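Local coordinates for protein CRISPR system Cmr subunit Cmr1-1 (PDB 4W8Z) that binds RNA as a subunit of the type III-B CRISPR Cmr ribonucleoprotein complex, helping to cap one end of an assembly that targets invading nucleic acids, at residues I17-L22 / N236-L241; D98-Y103 / F244-K249; F106-L111 / G156-R161. All coordinates share one frame; numbering follows the deposited sequence.

Interaction 1 of 3, residues I17-L22 / N236-L241; sequences ITSTHL and NTWEVL
Apolar contacts between methyl groups dominate where Thr18, in the loop after strand 8-16, meets Thr237 and Leu241 in the first turn and a half of helix 237-264. The CG2 of Thr18 carries most of the load: it lies 3.7 Å from Thr237 CG2 and equally 3.7 Å from Leu241 CD1, so one methyl touches two side chains a single helical turn apart. Against Thr237 the side chain of Thr18 crosses at about a right angle. The branch methyl CG2 of Ile17 reaches the same threonine, 3.9 Å from Thr237 CG2. Thr237 turns that methyl to the loop because its CG2 is anti to the backbone N while OG1 (chi1 -55°) stays beside it. Val288 of strand 284-291 touches Ile17, Thr18, Thr237 and Val240, adding a third wall to this cluster.

A looser contact joins a polar atom to an aromatic ring: Ser19 OG stands 3.9 Å from Trp238 CH2, approaching the indole obliquely. Trp238 also packs on Val101 and has a cation-pi partner in Lys99.

The hydrogen bonds near the seam stay within each side. Thr18 OG1 is hydrogen-bonded to Gly162 O and Ser165 N, which leaves the methyl branch for the helix. On the other segment Asn236 is the N-cap; its OD1 accepts from Glu239 N at 2.9 Å, the donor tilted 28° from the carbonyl plane, and so secures the helix start from which Thr237 projects. Leu241 N is bonded to Thr237 O, four residues back.

With the Thr18 hydroxyl committed elsewhere and methyls at the seam, this contact between the RAMP-family region and the C-terminal Cmr1-like region depends on shape and burial rather than on polar pairing.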
loop_
_atom_site.group_PDB
_atom_site.type_symbol
_atom_site.label_atom_id
_atom_site.label_comp_id
_atom_site.label_asym_id
_atom_site.label_seq_id
_atom_site.Cartn_x
_atom_site.Cartn_y
_atom_site.Cartn_z
ATOM N N ILE A 17 -6.560 -0.955 -11.170
ATOM C CA ILE A 17 -7.929 -0.609 -10.821
ATOM C C ILE A 17 -8.071 0.909 -10.775
ATOM O O ILE A 17 -9.079 1.467 -11.211
ATOM C CB ILE A 17 -8.335 -1.218 -9.474
ATOM C CG1 ILE A 17 -8.474 -2.735 -9.604
ATOM C CG2 ILE A 17 -9.624 -0.600 -8.964
ATOM C CD1 ILE A 17 -8.548 -3.454 -8.277
ATOM N N THR A 18 -7.046 1.574 -10.252
ATOM C CA THR A 18 -7.013 3.030 -10.210
ATOM C C THR A 18 -5.863 3.561 -11.058
ATOM O O THR A 18 -4.964 2.806 -11.433
ATOM C CB THR A 18 -6.862 3.556 -8.769
ATOM O OG1 THR A 18 -5.739 2.923 -8.139
ATOM C CG2 THR A 18 -8.117 3.276 -7.959
ATOM N N SER A 19 -5.902 4.858 -11.359
ATOM C CA SER A 19 -4.864 5.511 -12.153
ATOM C C SER A 19 -3.490 5.223 -11.570
ATOM O O SER A 19 -3.278 5.361 -10.365
ATOM C CB SER A 19 -5.103 7.021 -12.213
ATOM O OG SER A 19 -6.434 7.312 -12.607
ATOM N N THR A 20 -2.562 4.807 -12.426
ATOM C CA THR A 20 -1.241 4.384 -11.973
ATOM C C THR A 20 -0.171 5.329 -12.504
ATOM O O THR A 20 -0.176 5.674 -13.681
ATOM C CB THR A 20 -0.936 2.934 -12.416
ATOM O OG1 THR A 20 -1.896 2.044 -11.830
ATOM C CG2 THR A 20 0.457 2.514 -11.979
ATOM N N HIS A 21 0.738 5.749 -11.629
ATOM C CA HIS A 21 1.767 6.716 -11.994
ATOM C C HIS A 21 3.179 6.226 -11.668
ATOM O O HIS A 21 3.660 6.379 -10.545
ATOM C CB HIS A 21 1.500 8.045 -11.295
ATOM C CG HIS A 21 0.218 8.693 -11.714
ATOM N ND1 HIS A 21 0.166 9.711 -12.643
ATOM C CD2 HIS A 21 -1.062 8.461 -11.339
ATOM C CE1 HIS A 21 -1.089 10.081 -12.817
ATOM N NE2 HIS A 21 -1.855 9.337 -12.038
ATOM N N LEU A 22 3.838 5.643 -12.662
ATOM C CA LEU A 22 5.184 5.116 -12.480
ATOM C C LEU A 22 6.198 6.185 -12.838
ATOM O O LEU A 22 6.521 6.387 -14.009
ATOM C CB LEU A 22 5.384 3.862 -13.330
ATOM C CG LEU A 22 4.260 2.833 -13.162
ATOM C CD1 LEU A 22 4.508 1.585 -13.988
ATOM C CD2 LEU A 22 4.082 2.484 -11.690
ATOM N N ASN A 236 -19.049 2.458 -8.585
ATOM C CA ASN A 236 -17.870 2.266 -9.410
ATOM C C ASN A 236 -16.637 2.690 -8.631
ATOM O O ASN A 236 -16.749 3.147 -7.493
ATOM C CB ASN A 236 -17.987 3.062 -10.709
ATOM C CG ASN A 236 -18.370 4.507 -10.469
ATOM O OD1 ASN A 236 -17.592 5.279 -9.917
ATOM N ND2 ASN A 236 -19.571 4.881 -10.885
ATOM N N THR A 237 -15.468 2.550 -9.245
ATOM C CA THR A 237 -14.216 2.874 -8.576
ATOM C C THR A 237 -14.146 4.356 -8.229
ATOM O O THR A 237 -13.780 4.720 -7.114
ATOM C CB THR A 237 -13.001 2.495 -9.442
ATOM O OG1 THR A 237 -13.090 1.113 -9.810
ATOM C CG2 THR A 237 -11.703 2.727 -8.680
ATOM N N TRP A 238 -14.510 5.203 -9.184
ATOM C CA TRP A 238 -14.428 6.646 -8.997
ATOM C C TRP A 238 -15.254 7.117 -7.801
ATOM O O TRP A 238 -14.877 8.071 -7.121
ATOM C CB TRP A 238 -14.878 7.379 -10.263
ATOM C CG TRP A 238 -13.894 7.334 -11.396
ATOM C CD1 TRP A 238 -14.072 6.740 -12.613
ATOM C CD2 TRP A 238 -12.581 7.913 -11.421
ATOM N NE1 TRP A 238 -12.954 6.914 -13.393
ATOM C CE2 TRP A 238 -12.025 7.630 -12.684
ATOM C CE3 TRP A 238 -11.823 8.643 -10.500
ATOM C CZ2 TRP A 238 -10.746 8.051 -13.047
ATOM C CZ3 TRP A 238 -10.553 9.061 -10.863
ATOM C CH2 TRP A 238 -10.030 8.764 -12.123
ATOM N N GLU A 239 -16.373 6.447 -7.544
ATOM C CA GLU A 239 -17.229 6.812 -6.422
ATOM C C GLU A 239 -16.512 6.551 -5.102
ATOM O O GLU A 239 -16.597 7.349 -4.170
ATOM C CB GLU A 239 -18.551 6.044 -6.463
ATOM C CG GLU A 239 -19.620 6.628 -5.548
ATOM C CD GLU A 239 -20.785 5.683 -5.326
ATOM O OE1 GLU A 239 -20.557 4.570 -4.808
ATOM O OE2 GLU A 239 -21.929 6.053 -5.669
ATOM N N VAL A 240 -15.802 5.429 -5.036
ATOM C CA VAL A 240 -15.010 5.078 -3.863
ATOM C C VAL A 240 -13.899 6.098 -3.631
ATOM O O VAL A 240 -13.726 6.599 -2.520
ATOM C CB VAL A 240 -14.398 3.673 -4.002
ATOM C CG1 VAL A 240 -13.332 3.441 -2.938
ATOM C CG2 VAL A 240 -15.488 2.615 -3.924
ATOM N N LEU A 241 -13.155 6.404 -4.689
ATOM C CA LEU A 241 -12.103 7.412 -4.630
ATOM C C LEU A 241 -12.651 8.769 -4.194
ATOM O O LEU A 241 -12.001 9.498 -3.444
ATOM C CB LEU A 241 -11.407 7.536 -5.987
ATOM C CG LEU A 241 -10.417 6.424 -6.339
ATOM C CD1 LEU A 241 -9.981 6.519 -7.788
ATOM C CD2 LEU A 241 -9.211 6.483 -5.414
#

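Interaction 2 of 3, residues D98-Y103 / F244-K249; sequences DKNVGY and FNNSYK
Asn245 grips the loop 100-103 from helix 237-264 with both ends of its amide. Its OD1 accepts from Tyr103 N at 2.9 Å, the donor lying in the carbonyl plane on a lone pair, while its ND2 gives a weak bond to Asn100 OD1 at 2.7 Å (N-H...acceptor angle 126°). The two amide planes are nearly perpendicular. Asn100 uses its other end on the next helix residue: ND2 donates to Asn246 OD1 at 3.0 Å, a straighter bond of 155° that reaches the acceptor from outside its carbonyl plane. Three asparagines are thereby linked in a chain.

One turn further along the helix, the Tyr103 ring is met over one face by Lys249. The lysine CG sits 3.9 Å from the ring centroid in a CH-pi contact, and its extended chain continues across the rim until CE is 3.7 Å from Tyr103 OH. Asn245 ND2 approaches the same ring at its edge. Tyr103 CB, in turn, lies at the edge of the Tyr248 ring, 3.7 Å from CD2.

Just beyond the segment, Ile104 N also bonds to Asn245 OD1, so this buried oxygen holds two successive backbone amides. Asn245 has CG anti to its backbone N (chi1 -169°), which carries the amide out to the loop. Tyr248 OH bonds weakly to Arg161.

Helix 95-99 ends in a Schellman motif, with Asn100 at positive phi as the residue that leaves the helix; here the segment leaving that motif, Asn100 to Tyr103, is held by helix 237-264 of the C-terminal Cmr1-like region.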
loop_
_atom_site.group_PDB
_atom_site.type_symbol
_atom_site.label_atom_id
_atom_site.label_comp_id
_atom_site.label_asym_id
_atom_site.label_seq_id
_atom_site.Cartn_x
_atom_site.Cartn_y
_atom_site.Cartn_z
ATOM N N ASP A 98 -13.652 16.965 -12.212
ATOM C CA ASP A 98 -14.719 16.090 -12.700
ATOM C C ASP A 98 -15.002 14.893 -11.797
ATOM O O ASP A 98 -16.159 14.572 -11.527
ATOM C CB ASP A 98 -14.381 15.579 -14.106
ATOM C CG ASP A 98 -14.504 16.655 -15.167
ATOM O OD1 ASP A 98 -14.649 17.843 -14.808
ATOM O OD2 ASP A 98 -14.443 16.309 -16.367
ATOM N N LYS A 99 -13.945 14.232 -11.337
ATOM C CA LYS A 99 -14.098 12.990 -10.586
ATOM C C LYS A 99 -13.995 13.185 -9.071
ATOM O O LYS A 99 -14.102 12.217 -8.317
ATOM C CB LYS A 99 -13.057 11.966 -11.040
ATOM C CG LYS A 99 -13.087 11.638 -12.525
ATOM C CD LYS A 99 -14.298 10.795 -12.889
ATOM C CE LYS A 99 -14.280 10.432 -14.367
ATOM N NZ LYS A 99 -15.531 9.756 -14.802
ATOM N N ASN A 100 -13.787 14.429 -8.641
ATOM C CA ASN A 100 -13.690 14.768 -7.222
ATOM C C ASN A 100 -12.532 14.011 -6.555
ATOM O O ASN A 100 -12.728 13.197 -5.648
ATOM C CB ASN A 100 -15.024 14.479 -6.520
ATOM C CG ASN A 100 -15.093 15.061 -5.123
ATOM O OD1 ASN A 100 -14.227 15.832 -4.710
ATOM N ND2 ASN A 100 -16.139 14.697 -4.388
ATOM N N VAL A 101 -11.321 14.278 -7.036
ATOM C CA VAL A 101 -10.114 13.598 -6.576
ATOM C C VAL A 101 -9.000 14.616 -6.339
ATOM O O VAL A 101 -7.838 14.256 -6.166
ATOM C CB VAL A 101 -9.629 12.543 -7.605
ATOM C CG1 VAL A 101 -8.896 11.435 -6.916
ATOM C CG2 VAL A 101 -10.790 11.945 -8.351
ATOM N N GLY A 102 -9.370 15.890 -6.320
ATOM C CA GLY A 102 -8.401 16.972 -6.342
ATOM C C GLY A 102 -7.582 17.209 -5.089
ATOM O O GLY A 102 -6.561 17.895 -5.136
ATOM N N TYR A 103 -8.014 16.658 -3.963
ATOM C CA TYR A 103 -7.254 16.830 -2.733
ATOM C C TYR A 103 -6.327 15.646 -2.466
ATOM O O TYR A 103 -5.155 15.843 -2.164
ATOM C CB TYR A 103 -8.195 17.062 -1.551
ATOM C CG TYR A 103 -8.838 18.430 -1.575
ATOM C CD1 TYR A 103 -8.143 19.553 -1.140
ATOM C CD2 TYR A 103 -10.136 18.601 -2.044
ATOM C CE1 TYR A 103 -8.724 20.807 -1.163
ATOM C CE2 TYR A 103 -10.727 19.853 -2.072
ATOM C CZ TYR A 103 -10.016 20.953 -1.630
ATOM O OH TYR A 103 -10.606 22.199 -1.657
ATOM N N PHE A 244 -13.067 8.940 -0.419
ATOM C CA PHE A 244 -11.771 9.218 0.185
ATOM C C PHE A 244 -11.439 10.707 0.108
ATOM O O PHE A 244 -10.849 11.275 1.024
ATOM C CB PHE A 244 -10.676 8.403 -0.507
ATOM C CG PHE A 244 -10.579 6.978 -0.033
ATOM C CD1 PHE A 244 -10.498 6.684 1.318
ATOM C CD2 PHE A 244 -10.565 5.930 -0.942
ATOM C CE1 PHE A 244 -10.400 5.374 1.754
ATOM C CE2 PHE A 244 -10.474 4.618 -0.513
ATOM C CZ PHE A 244 -10.388 4.341 0.836
ATOM N N ASN A 245 -11.831 11.336 -0.994
ATOM C CA ASN A 245 -11.476 12.723 -1.231
ATOM C C ASN A 245 -12.276 13.678 -0.353
ATOM O O ASN A 245 -11.733 14.653 0.165
ATOM C CB ASN A 245 -11.669 13.067 -2.705
ATOM C CG ASN A 245 -11.081 14.413 -3.066
ATOM O OD1 ASN A 245 -9.865 14.592 -3.057
ATOM N ND2 ASN A 245 -11.939 15.364 -3.398
ATOM N N ASN A 246 -13.565 13.402 -0.191
ATOM C CA ASN A 246 -14.399 14.212 0.688
ATOM C C ASN A 246 -13.930 14.098 2.130
ATOM O O ASN A 246 -13.808 15.098 2.835
ATOM C CB ASN A 246 -15.867 13.807 0.581
ATOM C CG ASN A 246 -16.491 14.218 -0.741
ATOM O OD1 ASN A 246 -15.949 15.058 -1.466
ATOM N ND2 ASN A 246 -17.642 13.631 -1.060
ATOM N N SER A 247 -13.656 12.869 2.556
ATOM C CA SER A 247 -13.157 12.610 3.900
ATOM C C SER A 247 -11.827 13.311 4.142
ATOM O O SER A 247 -11.625 13.939 5.184
ATOM C CB SER A 247 -12.999 11.109 4.134
ATOM O OG SER A 247 -14.249 10.449 4.073
ATOM N N TYR A 248 -10.924 13.208 3.169
ATOM C CA TYR A 248 -9.589 13.777 3.308
ATOM C C TYR A 248 -9.614 15.303 3.291
ATOM O O TYR A 248 -8.758 15.950 3.894
ATOM C CB TYR A 248 -8.660 13.260 2.206
ATOM C CG TYR A 248 -7.319 13.952 2.193
ATOM C CD1 TYR A 248 -6.346 13.643 3.137
ATOM C CD2 TYR A 248 -7.033 14.934 1.254
ATOM C CE1 TYR A 248 -5.121 14.284 3.137
ATOM C CE2 TYR A 248 -5.813 15.580 1.246
ATOM C CZ TYR A 248 -4.859 15.251 2.188
ATOM O OH TYR A 248 -3.644 15.903 2.171
ATOM N N LYS A 249 -10.591 15.881 2.600
ATOM C CA LYS A 249 -10.705 17.332 2.537
ATOM C C LYS A 249 -11.037 17.897 3.913
ATOM O O LYS A 249 -10.491 18.921 4.324
ATOM C CB LYS A 249 -11.769 17.744 1.521
ATOM C CG LYS A 249 -11.903 19.244 1.321
ATOM C CD LYS A 249 -13.159 19.571 0.528
ATOM C CE LYS A 249 -13.394 21.071 0.433
ATOM N NZ LYS A 249 -14.743 21.391 -0.133
#

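Interaction 3 of 3, residues F106-L111 / G156-R161; sequences FSINLL and GFRSRR
Phe157 points from its turn into helix 106-113, where Ser107, Ile108 and Leu111 receive its ring. All three meet the ring obliquely. Leu111 comes from the opposite direction, its CD1 3.8 Å from Phe157 CE2, whereas Ile108 slides past antiparallel to the phenylalanine with CG1 3.9 Å from CD2. Ser107 CB closes on the end of the ring, 3.7 Å from CZ. An extended first torsion, with CG opposite the backbone N (chi1 -173°), sends the ring out against these helix side chains.

Arg158 follows alongside. Its chain bends at chi2 (-68°) and folds back over Phe157: the arginine CG lies above the centre of the ring, and Phe157 CZ in turn lies 3.9 Å above the guanidinium plane. Ile108 CD1 covers the start of this chain, 4.1 Å from Arg158 CB. At the far end NH2 donates to Ser107 OG over 3.1 Å, the hydroxyl lying near the guanidinium edge but 26° out of its plane. Glu32 and Asp318 form salt bridges with the same NH2. These two carboxylates would be expected to compensate the buried positive charge, with the serine a neutral addition.

The backbone carrying both residues is a type II turn from Gly156 to Ser159 overlapping a type I turn from Arg158 to Arg161. This double turn lies between helix 136-152 and strand 166-172; Phe157 is backbone-bonded to His21, Arg160 to Phe286 of strand 284-291, and Ile108 leans on Phe96 of helix 95-99, so helix 106-113 packs on both the turns and helix 95-99.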
loop_
_atom_site.group_PDB
_atom_site.type_symbol
_atom_site.label_atom_id
_atom_site.label_comp_id
_atom_site.label_asym_id
_atom_site.label_seq_id
_atom_site.Cartn_x
_atom_site.Cartn_y
_atom_site.Cartn_z
ATOM N N PHE A 106 -3.818 15.899 -5.228
ATOM C CA PHE A 106 -3.361 17.266 -5.456
ATOM C C PHE A 106 -1.998 17.329 -6.143
ATOM O O PHE A 106 -1.831 18.033 -7.136
ATOM C CB PHE A 106 -3.309 18.021 -4.123
ATOM C CG PHE A 106 -2.719 19.398 -4.222
ATOM C CD1 PHE A 106 -1.358 19.599 -4.054
ATOM C CD2 PHE A 106 -3.526 20.497 -4.462
ATOM C CE1 PHE A 106 -0.811 20.865 -4.143
ATOM C CE2 PHE A 106 -2.985 21.769 -4.550
ATOM C CZ PHE A 106 -1.626 21.951 -4.390
ATOM N N SER A 107 -1.034 16.588 -5.606
ATOM C CA SER A 107 0.339 16.609 -6.106
ATOM C C SER A 107 0.437 16.192 -7.572
ATOM O O SER A 107 1.275 16.700 -8.311
ATOM C CB SER A 107 1.231 15.704 -5.247
ATOM O OG SER A 107 1.587 16.333 -4.026
ATOM N N ILE A 108 -0.420 15.267 -7.988
ATOM C CA ILE A 108 -0.425 14.797 -9.366
ATOM C C ILE A 108 -0.969 15.900 -10.262
ATOM O O ILE A 108 -0.441 16.165 -11.344
ATOM C CB ILE A 108 -1.271 13.516 -9.521
ATOM C CG1 ILE A 108 -0.743 12.416 -8.596
ATOM C CG2 ILE A 108 -1.272 13.047 -10.968
ATOM C CD1 ILE A 108 -1.623 11.193 -8.551
ATOM N N ASN A 109 -2.020 16.553 -9.782
ATOM C CA ASN A 109 -2.643 17.663 -10.485
ATOM C C ASN A 109 -1.662 18.814 -10.707
ATOM O O ASN A 109 -1.701 19.487 -11.738
ATOM C CB ASN A 109 -3.866 18.144 -9.703
ATOM C CG ASN A 109 -4.745 19.078 -10.504
ATOM O OD1 ASN A 109 -4.587 19.212 -11.716
ATOM N ND2 ASN A 109 -5.688 19.724 -9.828
ATOM N N LEU A 110 -0.774 19.025 -9.740
ATOM C CA LEU A 110 0.197 20.108 -9.813
ATOM C C LEU A 110 1.302 19.793 -10.816
ATOM O O LEU A 110 1.708 20.658 -11.591
ATOM C CB LEU A 110 0.797 20.385 -8.433
ATOM C CG LEU A 110 1.817 21.524 -8.372
ATOM C CD1 LEU A 110 1.236 22.793 -8.967
ATOM C CD2 LEU A 110 2.273 21.761 -6.947
ATOM N N LEU A 111 1.796 18.560 -10.789
ATOM C CA LEU A 111 2.771 18.113 -11.775
ATOM C C LEU A 111 2.173 18.185 -13.175
ATOM O O LEU A 111 2.863 18.512 -14.140
ATOM C CB LEU A 111 3.237 16.689 -11.471
ATOM C CG LEU A 111 4.148 16.516 -10.255
ATOM C CD1 LEU A 111 4.293 15.048 -9.895
ATOM C CD2 LEU A 111 5.513 17.142 -10.520
ATOM N N GLY A 156 3.600 3.042 -7.365
ATOM C CA GLY A 156 3.682 4.341 -8.003
ATOM C C GLY A 156 3.540 5.551 -7.093
ATOM O O GLY A 156 3.411 5.432 -5.871
ATOM N N PHE A 157 3.565 6.730 -7.707
ATOM C CA PHE A 157 3.401 7.982 -6.982
ATOM C C PHE A 157 2.005 8.064 -6.363
ATOM O O PHE A 157 1.006 7.806 -7.039
ATOM C CB PHE A 157 3.654 9.170 -7.916
ATOM C CG PHE A 157 3.666 10.503 -7.221
ATOM C CD1 PHE A 157 4.360 10.675 -6.036
ATOM C CD2 PHE A 157 3.003 11.596 -7.768
ATOM C CE1 PHE A 157 4.383 11.906 -5.395
ATOM C CE2 PHE A 157 3.018 12.830 -7.130
ATOM C CZ PHE A 157 3.711 12.983 -5.941
ATOM N N ARG A 158 1.960 8.410 -5.076
ATOM C CA ARG A 158 0.712 8.587 -4.321
ATOM C C ARG A 158 -0.077 7.290 -4.114
ATOM O O ARG A 158 -1.284 7.321 -3.876
ATOM C CB ARG A 158 -0.177 9.636 -5.000
ATOM C CG ARG A 158 0.267 11.060 -4.755
ATOM C CD ARG A 158 0.076 11.436 -3.291
ATOM N NE ARG A 158 0.724 12.702 -2.979
ATOM C CZ ARG A 158 1.943 12.811 -2.460
ATOM N NH1 ARG A 158 2.644 11.722 -2.177
ATOM N NH2 ARG A 158 2.461 14.010 -2.220
ATOM N N SER A 159 0.613 6.156 -4.167
ATOM C CA SER A 159 -0.041 4.853 -4.030
ATOM C C SER A 159 -0.568 4.576 -2.613
ATOM O O SER A 159 -1.394 3.684 -2.421
ATOM C CB SER A 159 0.915 3.739 -4.465
ATOM O OG SER A 159 2.264 4.125 -4.259
ATOM N N ARG A 160 -0.103 5.340 -1.627
ATOM C CA ARG A 160 -0.670 5.267 -0.281
ATOM C C ARG A 160 -1.971 6.057 -0.200
ATOM O O ARG A 160 -2.685 6.002 0.804
ATOM C CB ARG A 160 0.320 5.785 0.760
ATOM C CG ARG A 160 1.512 4.870 0.980
ATOM C CD ARG A 160 2.529 5.512 1.902
ATOM N NE ARG A 160 3.029 6.758 1.341
ATOM C CZ ARG A 160 3.775 7.638 2.002
ATOM N NH1 ARG A 160 4.110 7.421 3.269
ATOM N NH2 ARG A 160 4.180 8.742 1.395
ATOM N N ARG A 161 -2.277 6.787 -1.267
ATOM C CA ARG A 161 -3.486 7.594 -1.313
ATOM C C ARG A 161 -4.383 7.242 -2.495
ATOM O O ARG A 161 -4.987 8.125 -3.104
ATOM C CB ARG A 161 -3.143 9.081 -1.379
ATOM C CG ARG A 161 -2.461 9.650 -0.154
ATOM C CD ARG A 161 -2.519 11.162 -0.225
ATOM N NE ARG A 161 -1.678 11.821 0.766
ATOM C CZ ARG A 161 -1.685 13.133 0.985
ATOM N NH1 ARG A 161 -2.499 13.918 0.284
ATOM N NH2 ARG A 161 -0.884 13.660 1.905
#

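From the N terminus, strand 8-16 runs into residues 17-22, which close the longest loop, interaction 1, on the start of helix 237-264. Residues 98-103 open interaction 2 and meet the same helix about two turns later, so interactions 1 and 2 cross along the chain; Trp238 packing on Lys99 and Val101 joins them. Interaction 3, between 106-111 and 156-161, is nested inside both loops. It touches interaction 1 where His21 meets Phe157 and Ile108, and interaction 2 where Tyr248 nears Arg161. Interactions 1 and 2 bind the RAMP-family region to the C-terminal Cmr1-like region, whereas interaction 3 ties together parts of the former.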